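PDB 5OL0: putative silent information regulator 2 from Leishmania infantum, which probably removes acetyl groups from lysine side chains of proteins in an NAD-dependent reaction, as a class I sirtuin that carries a zinc ion. Local coordinates for residues A[102-112]-A[130-138]; A[208-219]-A[232-243]. One frame throughout, in Å; residues are numbered along the deposited sequence.

Both contacts belong to the Rossmann-like NAD-binding part of this single-chain sirtuin, and their centres lie about 19 Å apart. Contact 1 is complete in sequence before the first residue of contact 2. In contact 1 (102-112 with 130-138), helix 106-116 and the short helix 131-134 pack together, on either side of strand 120-125 in sequence. Contact 2 (208-219 with 232-243) pairs strands 213-217 and 239-242, neighbours in the parallel sheet, with strand 36-40 on the far side of 213-217. The two contacts touch where Val107 CG1 meets Ile217 CD1 at 3.9 Å. Residues that probably bind NAD adjoin contact 1, at Asp129, and close contact 2, at Gly218, Thr219 and Asn243.

Contact 1 of 2, residues A[102-112]-A[130-138]; sequences FQPTAVHHFIR and GLEKAAGVS
Over the centre of one face of the His108 ring sits Leu131 CB, a CH-pi contact 3.6 Å from the ring centroid, while Glu132 CG and Thr105 CA lie at its edge, in the ring plane. The His109 ring has Pro104 CB over one face, offset toward its rim, and a water in plane at its edge; this water lies 2.6 Å from His109 ND1 and donates to Ala135 O. The Arg112 guanidinium has Gly136 O over one face and Ala135 O at its edge, in plane; Arg112 NH2 gives to Ala135 O at 3.1 Å, with an N-H...O angle of 162°.

A flat ring suits position 108 because it can lie against the short helix and still send NE2 to Ser45. With CG beside the backbone N (chi1 -58°), the ring reaches across toward Leu131. The carboxylate of Glu132 is turned 76° from the ring, and its OE2 bonds to Thr125; ND1 of His108 is buried without a hydrogen-bond partner. These groups join helix 106-116 to helix 131-134 in the Rossmann-like domain, beside Asp129, which probably binds NAD. Gly136, with positive phi, forms a Schellman motif. A bend at chi2 brings the Arg112 chain round the Ala135 carbonyl, and NE forms a salt bridge with Asp116. Small Ala135 admits close packing: its CB lies 3.4 Å from His108 O and 4.0 Å from Pro104 CB.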
loop_
_atom_site.group_PDB
_atom_site.type_symbol
_atom_site.label_atom_id
_atom_site.label_comp_id
_atom_site.label_asym_id
_atom_site.label_seq_id
_atom_site.Cartn_x
_atom_site.Cartn_y
_atom_site.Cartn_z
ATOM N N PHE A 102 10.244 -8.766 7.362
ATOM C CA PHE A 102 9.179 -9.394 6.617
ATOM C C PHE A 102 9.626 -9.668 5.163
ATOM O O PHE A 102 10.527 -9.016 4.598
ATOM C CB PHE A 102 7.914 -8.503 6.654
ATOM C CG PHE A 102 7.331 -8.349 8.014
ATOM C CD1 PHE A 102 6.844 -9.451 8.683
ATOM C CD2 PHE A 102 7.302 -7.146 8.629
ATOM C CE1 PHE A 102 6.286 -9.333 9.912
ATOM C CE2 PHE A 102 6.794 -7.024 9.906
ATOM C CZ PHE A 102 6.257 -8.105 10.533
ATOM N N GLN A 103 8.976 -10.637 4.562
ATOM C CA GLN A 103 9.260 -10.985 3.182
ATOM C C GLN A 103 8.035 -10.758 2.271
ATOM O O GLN A 103 6.919 -10.874 2.710
ATOM C CB GLN A 103 9.578 -12.470 3.123
ATOM C CG GLN A 103 10.733 -12.966 3.986
ATOM C CD GLN A 103 10.825 -14.487 3.871
ATOM O OE1 GLN A 103 11.699 -14.991 3.193
ATOM N NE2 GLN A 103 9.866 -15.219 4.466
ATOM N N PRO A 104 8.264 -10.556 0.988
ATOM C CA PRO A 104 7.143 -10.320 0.092
ATOM C C PRO A 104 6.208 -11.473 -0.037
ATOM O O PRO A 104 6.626 -12.602 0.032
ATOM C CB PRO A 104 7.793 -10.059 -1.267
ATOM C CG PRO A 104 9.225 -9.841 -1.010
ATOM C CD PRO A 104 9.573 -10.362 0.334
ATOM N N THR A 105 4.949 -11.144 -0.270
ATOM C CA THR A 105 3.864 -12.084 -0.490
ATOM C C THR A 105 3.689 -12.382 -1.995
ATOM O O THR A 105 4.351 -11.786 -2.851
ATOM C CB THR A 105 2.522 -11.591 0.082
ATOM O OG1 THR A 105 1.958 -10.573 -0.760
ATOM C CG2 THR A 105 2.629 -11.118 1.551
ATOM N N ALA A 106 2.789 -13.308 -2.291
ATOM C CA ALA A 106 2.378 -13.602 -3.651
ATOM C C ALA A 106 1.885 -12.340 -4.392
ATOM O O ALA A 106 2.268 -12.101 -5.529
ATOM C CB ALA A 106 1.304 -14.683 -3.632
ATOM N N VAL A 107 1.117 -11.481 -3.731
ATOM C CA VAL A 107 0.706 -10.217 -4.370
ATOM C C VAL A 107 1.951 -9.407 -4.807
ATOM O O VAL A 107 2.012 -8.884 -5.919
ATOM C CB VAL A 107 -0.150 -9.380 -3.385
ATOM C CG1 VAL A 107 -0.270 -7.936 -3.836
ATOM C CG2 VAL A 107 -1.545 -9.987 -3.202
ATOM N N HIS A 108 2.896 -9.244 -3.894
ATOM C CA HIS A 108 4.084 -8.450 -4.165
ATOM C C HIS A 108 4.948 -8.972 -5.360
ATOM O O HIS A 108 5.455 -8.198 -6.261
ATOM C CB HIS A 108 4.922 -8.292 -2.885
ATOM C CG HIS A 108 4.196 -7.653 -1.732
ATOM N ND1 HIS A 108 4.032 -6.288 -1.621
ATOM C CD2 HIS A 108 3.610 -8.182 -0.633
ATOM C CE1 HIS A 108 3.366 -6.016 -0.513
ATOM N NE2 HIS A 108 3.110 -7.141 0.110
ATOM N N HIS A 109 5.163 -10.277 -5.349
ATOM C CA HIS A 109 5.849 -10.949 -6.441
ATOM C C HIS A 109 5.042 -10.806 -7.741
ATOM O O HIS A 109 5.620 -10.634 -8.783
ATOM C CB HIS A 109 6.062 -12.434 -6.113
ATOM C CG HIS A 109 7.087 -12.659 -5.048
ATOM N ND1 HIS A 109 8.363 -12.165 -5.151
ATOM C CD2 HIS A 109 7.021 -13.304 -3.863
ATOM C CE1 HIS A 109 9.043 -12.510 -4.080
ATOM N NE2 HIS A 109 8.265 -13.230 -3.300
ATOM N N PHE A 110 3.724 -10.917 -7.664
ATOM C CA PHE A 110 2.898 -10.737 -8.854
ATOM C C PHE A 110 3.130 -9.380 -9.518
ATOM O O PHE A 110 3.190 -9.275 -10.716
ATOM C CB PHE A 110 1.411 -10.951 -8.526
ATOM C CG PHE A 110 0.500 -10.804 -9.710
ATOM C CD1 PHE A 110 0.508 -11.749 -10.722
ATOM C CD2 PHE A 110 -0.403 -9.748 -9.805
ATOM C CE1 PHE A 110 -0.310 -11.638 -11.829
ATOM C CE2 PHE A 110 -1.273 -9.648 -10.896
ATOM C CZ PHE A 110 -1.209 -10.582 -11.931
ATOM N N ILE A 111 3.183 -8.332 -8.714
ATOM C CA ILE A 111 3.376 -7.042 -9.266
ATOM C C ILE A 111 4.747 -6.958 -9.983
ATOM O O ILE A 111 4.906 -6.293 -11.006
ATOM C CB ILE A 111 3.230 -5.953 -8.115
ATOM C CG1 ILE A 111 1.825 -5.954 -7.538
ATOM C CG2 ILE A 111 3.577 -4.602 -8.669
ATOM C CD1 ILE A 111 1.662 -5.114 -6.278
ATOM N N ARG A 112 5.765 -7.531 -9.359
ATOM C CA ARG A 112 7.014 -7.655 -10.005
ATOM C C ARG A 112 6.861 -8.362 -11.355
ATOM O O ARG A 112 7.471 -7.928 -12.359
ATOM C CB ARG A 112 7.981 -8.396 -9.115
ATOM C CG ARG A 112 9.261 -8.909 -9.768
ATOM C CD ARG A 112 10.077 -7.774 -10.276
ATOM N NE ARG A 112 11.320 -8.202 -10.928
ATOM C CZ ARG A 112 12.423 -8.707 -10.313
ATOM N NH1 ARG A 112 13.499 -8.995 -11.041
ATOM N NH2 ARG A 112 12.482 -8.952 -9.002
ATOM N N GLY A 130 7.697 -1.570 2.869
ATOM C CA GLY A 130 8.720 -1.791 1.851
ATOM C C GLY A 130 8.702 -3.121 1.073
ATOM O O GLY A 130 9.656 -3.451 0.342
ATOM N N LEU A 131 7.625 -3.881 1.137
ATOM C CA LEU A 131 7.629 -5.151 0.436
ATOM C C LEU A 131 7.541 -5.128 -1.068
ATOM O O LEU A 131 7.941 -6.074 -1.699
ATOM C CB LEU A 131 6.569 -6.084 1.002
ATOM C CG LEU A 131 6.771 -6.363 2.464
ATOM C CD1 LEU A 131 5.624 -7.179 3.068
ATOM C CD2 LEU A 131 8.109 -7.044 2.741
ATOM N N GLU A 132 6.982 -4.097 -1.649
ATOM C CA GLU A 132 6.997 -3.958 -3.093
ATOM C C GLU A 132 8.476 -3.853 -3.576
ATOM O O GLU A 132 8.891 -4.530 -4.528
ATOM C CB GLU A 132 6.214 -2.739 -3.544
ATOM C CG GLU A 132 4.717 -2.742 -3.170
ATOM C CD GLU A 132 4.443 -2.240 -1.741
ATOM O OE1 GLU A 132 5.399 -1.821 -0.978
ATOM O OE2 GLU A 132 3.281 -2.327 -1.349
ATOM N N LYS A 133 9.236 -2.986 -2.902
ATOM C CA LYS A 133 10.677 -2.801 -3.122
ATOM C C LYS A 133 11.423 -4.111 -2.855
ATOM O O LYS A 133 12.293 -4.519 -3.629
ATOM C CB LYS A 133 11.215 -1.695 -2.199
ATOM C CG LYS A 133 12.673 -1.326 -2.439
ATOM C CD LYS A 133 13.013 -0.018 -1.725
ATOM C CE LYS A 133 14.406 0.465 -2.108
ATOM N NZ LYS A 133 15.426 0.290 -1.034
ATOM N N ALA A 134 11.020 -4.842 -1.834
ATOM C CA ALA A 134 11.679 -6.129 -1.532
ATOM C C ALA A 134 11.439 -7.146 -2.623
ATOM O O ALA A 134 12.284 -7.977 -2.881
ATOM C CB ALA A 134 11.187 -6.672 -0.180
ATOM N N ALA A 135 10.294 -7.064 -3.304
ATOM C CA ALA A 135 9.989 -7.944 -4.426
ATOM C C ALA A 135 10.669 -7.519 -5.752
ATOM O O ALA A 135 10.451 -8.185 -6.735
ATOM C CB ALA A 135 8.465 -8.047 -4.633
ATOM N N GLY A 136 11.365 -6.389 -5.792
ATOM C CA GLY A 136 12.103 -5.886 -6.986
ATOM C C GLY A 136 11.296 -4.981 -7.882
ATOM O O GLY A 136 11.597 -4.790 -9.068
ATOM N N VAL A 137 10.264 -4.355 -7.354
ATOM C CA VAL A 137 9.547 -3.399 -8.190
ATOM C C VAL A 137 10.471 -2.224 -8.310
ATOM O O VAL A 137 10.998 -1.734 -7.294
ATOM C CB VAL A 137 8.217 -2.986 -7.544
ATOM C CG1 VAL A 137 7.496 -1.989 -8.453
ATOM C CG2 VAL A 137 7.392 -4.250 -7.343
ATOM N N SER A 138 10.693 -1.751 -9.526
ATOM C CA SER A 138 11.780 -0.799 -9.737
ATOM C C SER A 138 11.420 0.623 -9.198
ATOM O O SER A 138 10.227 0.975 -9.058
ATOM C CB SER A 138 12.131 -0.702 -11.203
ATOM O OG SER A 138 11.188 0.127 -11.846
HETATM O O HOH W 1 9.868 -10.969 -6.859
#

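Contact 2 of 2, residues A[208-219]-A[232-243]; sequences APIAELVIIIGT and VVPKSVPRVVMN
Val214 and Arg239 begin a parallel beta ladder in the Rossmann-like sheet, where strands 213-217 and 239-242 run 12° from parallel. Five backbone bonds link the segments, donors and acceptors coming from each in turn. Val214 N gives to Pro238 O, Val214 O receives from Val240 N, Ile216 N gives to Val240 O, Ile216 O receives from Met242 N, and Gly218 N gives to Met242 O at 2.8 Å. The Ile216 N bond meets its carbonyl almost head-on, at a C=O...N angle of 175°. Ile215 turns its backbone bonds the other way, to Leu37 and Leu39 of strand 36-40, so strand 213-217 is bonded along both edges. Before the strands, Ala208 O accepts from Ala211 N and also meets Val233 CA at 3.2 Å, a CA-H...O contact.

Beta-branched residues suit these extended strands. On one face the Ile216 and Val241 side chains meet obliquely, Ile216 CD1 to Val241 CG2 4.0 Å, and Ile215 and Val240 pack on the other. Proline, which has no N-H, suits position 238 because the ladder uses its oxygen, the acceptor for Val214 N; its side chain crosses that of Leu213 at about a right angle, Pro238 CG to Leu213 CD1 3.6 Å. Val214 CG1, between the backbone N and the carbonyl carbon (chi1 58°), lies alongside the Arg239 chain, 3.3 Å from its CG. Beyond, Arg239 NE forms a salt bridge with Asp279, NH1 and NH2 bond to Pro230 O and Leu251 O, and Phe252 provides a cation-pi contact.

Gly218 and Thr219 after one strand and Asn243 after the other probably bind NAD. Asn243 OD1 accepts from Glu245 N. One water accepts from Thr219 N at 2.9 Å and from Asn243 ND2 at 3.1 Å, and donates weakly to Ile216 O.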
loop_
_atom_site.group_PDB
_atom_site.type_symbol
_atom_site.label_atom_id
_atom_site.label_comp_id
_atom_site.label_asym_id
_atom_site.label_seq_id
_atom_site.Cartn_x
_atom_site.Cartn_y
_atom_site.Cartn_z
ATOM N N ALA A 208 -2.586 7.950 -13.341
ATOM C CA ALA A 208 -3.988 7.422 -13.229
ATOM C C ALA A 208 -4.887 7.873 -14.368
ATOM O O ALA A 208 -5.745 7.113 -14.859
ATOM C CB ALA A 208 -4.573 7.804 -11.865
ATOM N N PRO A 209 -4.674 9.102 -14.876
ATOM C CA PRO A 209 -5.530 9.480 -16.010
ATOM C C PRO A 209 -5.333 8.667 -17.305
ATOM O O PRO A 209 -6.238 8.621 -18.126
ATOM C CB PRO A 209 -5.207 10.967 -16.188
ATOM C CG PRO A 209 -4.979 11.416 -14.781
ATOM C CD PRO A 209 -4.096 10.289 -14.236
ATOM N N ILE A 210 -4.208 7.973 -17.441
ATOM C CA ILE A 210 -3.926 7.165 -18.628
ATOM C C ILE A 210 -3.938 5.683 -18.330
ATOM O O ILE A 210 -3.581 4.904 -19.205
ATOM C CB ILE A 210 -2.558 7.551 -19.300
ATOM C CG1 ILE A 210 -1.353 7.393 -18.355
ATOM C CG2 ILE A 210 -2.642 8.994 -19.773
ATOM C CD1 ILE A 210 -0.016 7.319 -19.062
ATOM N N ALA A 211 -4.383 5.252 -17.131
ATOM C CA ALA A 211 -4.486 3.797 -16.875
ATOM C C ALA A 211 -5.465 3.120 -17.833
ATOM O O ALA A 211 -6.477 3.695 -18.198
ATOM C CB ALA A 211 -4.908 3.508 -15.447
ATOM N N GLU A 212 -5.170 1.885 -18.190
ATOM C CA GLU A 212 -6.089 1.009 -18.966
ATOM C C GLU A 212 -6.821 0.011 -18.058
ATOM O O GLU A 212 -7.727 -0.668 -18.491
ATOM C CB GLU A 212 -5.280 0.185 -19.995
ATOM C CG GLU A 212 -4.781 0.995 -21.168
ATOM C CD GLU A 212 -3.654 0.337 -22.021
ATOM O OE1 GLU A 212 -2.959 -0.647 -21.654
ATOM O OE2 GLU A 212 -3.442 0.887 -23.112
ATOM N N LEU A 213 -6.374 -0.090 -16.804
ATOM C CA LEU A 213 -6.839 -1.069 -15.845
ATOM C C LEU A 213 -6.252 -0.696 -14.491
ATOM O O LEU A 213 -5.059 -0.297 -14.392
ATOM C CB LEU A 213 -6.413 -2.478 -16.230
ATOM C CG LEU A 213 -6.744 -3.563 -15.215
ATOM C CD1 LEU A 213 -8.237 -3.768 -15.032
ATOM C CD2 LEU A 213 -6.030 -4.843 -15.599
ATOM N N VAL A 214 -7.081 -0.823 -13.463
ATOM C CA VAL A 214 -6.647 -0.574 -12.119
ATOM C C VAL A 214 -7.031 -1.799 -11.279
ATOM O O VAL A 214 -8.100 -2.369 -11.457
ATOM C CB VAL A 214 -7.118 0.784 -11.592
ATOM C CG1 VAL A 214 -8.592 0.920 -11.626
ATOM C CG2 VAL A 214 -6.630 1.010 -10.175
ATOM N N ILE A 215 -6.070 -2.282 -10.500
ATOM C CA ILE A 215 -6.245 -3.439 -9.648
ATOM C C ILE A 215 -5.852 -2.911 -8.299
ATOM O O ILE A 215 -4.736 -2.372 -8.119
ATOM C CB ILE A 215 -5.281 -4.598 -10.018
ATOM C CG1 ILE A 215 -5.485 -5.036 -11.479
ATOM C CG2 ILE A 215 -5.481 -5.774 -9.068
ATOM C CD1 ILE A 215 -4.540 -6.169 -11.918
ATOM N N ILE A 216 -6.775 -3.046 -7.349
ATOM C CA ILE A 216 -6.722 -2.350 -6.085
ATOM C C ILE A 216 -6.758 -3.437 -5.037
ATOM O O ILE A 216 -7.800 -4.101 -4.872
ATOM C CB ILE A 216 -7.976 -1.452 -5.936
ATOM C CG1 ILE A 216 -8.051 -0.489 -7.097
ATOM C CG2 ILE A 216 -8.054 -0.766 -4.545
ATOM C CD1 ILE A 216 -9.395 0.250 -7.220
ATOM N N ILE A 217 -5.622 -3.677 -4.369
ATOM C CA ILE A 217 -5.497 -4.863 -3.530
ATOM C C ILE A 217 -5.339 -4.507 -2.075
ATOM O O ILE A 217 -4.248 -4.035 -1.612
ATOM C CB ILE A 217 -4.307 -5.731 -3.939
ATOM C CG1 ILE A 217 -4.316 -5.913 -5.466
ATOM C CG2 ILE A 217 -4.332 -7.025 -3.094
ATOM C CD1 ILE A 217 -3.187 -6.723 -6.057
ATOM N N GLY A 218 -6.413 -4.796 -1.321
ATOM C CA GLY A 218 -6.320 -4.737 0.128
ATOM C C GLY A 218 -6.271 -3.343 0.694
ATOM O O GLY A 218 -5.746 -3.142 1.784
ATOM N N THR A 219 -6.792 -2.367 -0.038
ATOM C CA THR A 219 -6.728 -0.986 0.414
ATOM C C THR A 219 -8.027 -0.499 1.058
ATOM O O THR A 219 -9.104 -0.982 0.730
ATOM C CB THR A 219 -6.476 -0.009 -0.738
ATOM O OG1 THR A 219 -6.419 1.296 -0.155
ATOM C CG2 THR A 219 -7.669 0.075 -1.678
ATOM N N VAL A 232 -9.782 9.006 -10.460
ATOM C CA VAL A 232 -9.328 9.884 -11.567
ATOM C C VAL A 232 -8.953 9.063 -12.831
ATOM O O VAL A 232 -8.634 9.631 -13.841
ATOM C CB VAL A 232 -8.165 10.829 -11.183
ATOM C CG1 VAL A 232 -8.560 11.838 -10.072
ATOM C CG2 VAL A 232 -6.950 10.076 -10.709
ATOM N N VAL A 233 -9.034 7.739 -12.790
ATOM C CA VAL A 233 -8.825 6.948 -13.993
ATOM C C VAL A 233 -10.024 7.166 -14.920
ATOM O O VAL A 233 -11.096 7.516 -14.448
ATOM C CB VAL A 233 -8.634 5.448 -13.702
ATOM C CG1 VAL A 233 -7.524 5.273 -12.688
ATOM C CG2 VAL A 233 -9.910 4.794 -13.213
ATOM N N PRO A 234 -9.861 6.909 -16.219
ATOM C CA PRO A 234 -10.998 7.105 -17.141
ATOM C C PRO A 234 -12.261 6.315 -16.702
ATOM O O PRO A 234 -12.172 5.185 -16.203
ATOM C CB PRO A 234 -10.448 6.617 -18.473
ATOM C CG PRO A 234 -8.949 6.789 -18.369
ATOM C CD PRO A 234 -8.617 6.531 -16.924
ATOM N N LYS A 235 -13.427 6.919 -16.899
ATOM C CA LYS A 235 -14.724 6.341 -16.505
ATOM C C LYS A 235 -15.042 4.994 -17.149
ATOM O O LYS A 235 -15.856 4.256 -16.641
ATOM C CB LYS A 235 -15.893 7.322 -16.787
ATOM C CG LYS A 235 -16.056 7.737 -18.269
ATOM C CD LYS A 235 -17.473 8.209 -18.687
ATOM C CE LYS A 235 -18.114 7.293 -19.738
ATOM N NZ LYS A 235 -19.364 7.900 -20.246
ATOM N N SER A 236 -14.368 4.668 -18.231
ATOM C CA SER A 236 -14.603 3.438 -18.967
ATOM C C SER A 236 -13.640 2.313 -18.626
ATOM O O SER A 236 -13.850 1.180 -19.082
ATOM C CB SER A 236 -14.429 3.742 -20.457
ATOM O OG SER A 236 -13.124 4.320 -20.674
ATOM N N VAL A 237 -12.588 2.562 -17.860
ATOM C CA VAL A 237 -11.626 1.475 -17.639
ATOM C C VAL A 237 -12.020 0.562 -16.462
ATOM O O VAL A 237 -12.536 1.038 -15.468
ATOM C CB VAL A 237 -10.179 1.942 -17.517
ATOM C CG1 VAL A 237 -9.761 2.702 -18.785
ATOM C CG2 VAL A 237 -9.928 2.661 -16.219
ATOM N N PRO A 238 -11.749 -0.734 -16.576
ATOM C CA PRO A 238 -12.057 -1.653 -15.507
ATOM C C PRO A 238 -11.272 -1.347 -14.218
ATOM O O PRO A 238 -10.076 -0.910 -14.275
ATOM C CB PRO A 238 -11.680 -3.029 -16.056
ATOM C CG PRO A 238 -10.884 -2.776 -17.275
ATOM C CD PRO A 238 -11.182 -1.408 -17.753
ATOM N N ARG A 239 -11.960 -1.547 -13.083
ATOM C CA ARG A 239 -11.368 -1.349 -11.785
ATOM C C ARG A 239 -11.629 -2.612 -10.979
ATOM O O ARG A 239 -12.761 -2.972 -10.762
ATOM C CB ARG A 239 -11.909 -0.095 -11.104
ATOM C CG ARG A 239 -11.855 1.168 -11.936
ATOM C CD ARG A 239 -12.162 2.424 -11.123
ATOM N NE ARG A 239 -13.554 2.426 -10.680
ATOM C CZ ARG A 239 -14.137 3.429 -9.999
ATOM N NH1 ARG A 239 -13.495 4.552 -9.689
ATOM N NH2 ARG A 239 -15.398 3.327 -9.660
ATOM N N VAL A 240 -10.572 -3.315 -10.603
ATOM C CA VAL A 240 -10.678 -4.615 -9.995
ATOM C C VAL A 240 -10.337 -4.410 -8.537
ATOM O O VAL A 240 -9.247 -3.934 -8.228
ATOM C CB VAL A 240 -9.675 -5.623 -10.664
ATOM C CG1 VAL A 240 -9.637 -6.922 -9.901
ATOM C CG2 VAL A 240 -10.130 -5.917 -12.083
ATOM N N VAL A 241 -11.238 -4.752 -7.631
ATOM C CA VAL A 241 -10.958 -4.547 -6.205
ATOM C C VAL A 241 -10.861 -5.924 -5.603
ATOM O O VAL A 241 -11.798 -6.715 -5.759
ATOM C CB VAL A 241 -12.030 -3.719 -5.494
ATOM C CG1 VAL A 241 -11.669 -3.553 -4.027
ATOM C CG2 VAL A 241 -12.196 -2.362 -6.197
ATOM N N MET A 242 -9.705 -6.239 -5.022
ATOM C CA MET A 242 -9.520 -7.454 -4.191
ATOM C C MET A 242 -9.471 -7.083 -2.723
ATOM O O MET A 242 -8.488 -6.503 -2.241
ATOM C CB MET A 242 -8.243 -8.191 -4.568
ATOM C CG MET A 242 -8.140 -8.593 -6.024
ATOM S SD MET A 242 -6.600 -9.481 -6.390
ATOM C CE MET A 242 -7.002 -10.004 -8.048
ATOM N N ASN A 243 -10.532 -7.416 -1.985
ATOM C CA ASN A 243 -10.645 -6.940 -0.597
ATOM C C ASN A 243 -11.570 -7.905 0.164
ATOM O O ASN A 243 -12.429 -8.519 -0.443
ATOM C CB ASN A 243 -11.173 -5.491 -0.576
ATOM C CG ASN A 243 -10.813 -4.735 0.709
ATOM O OD1 ASN A 243 -11.419 -4.970 1.741
ATOM N ND2 ASN A 243 -9.823 -3.844 0.651
HETATM O O HOH W 2 -8.688 -3.086 -2.095
#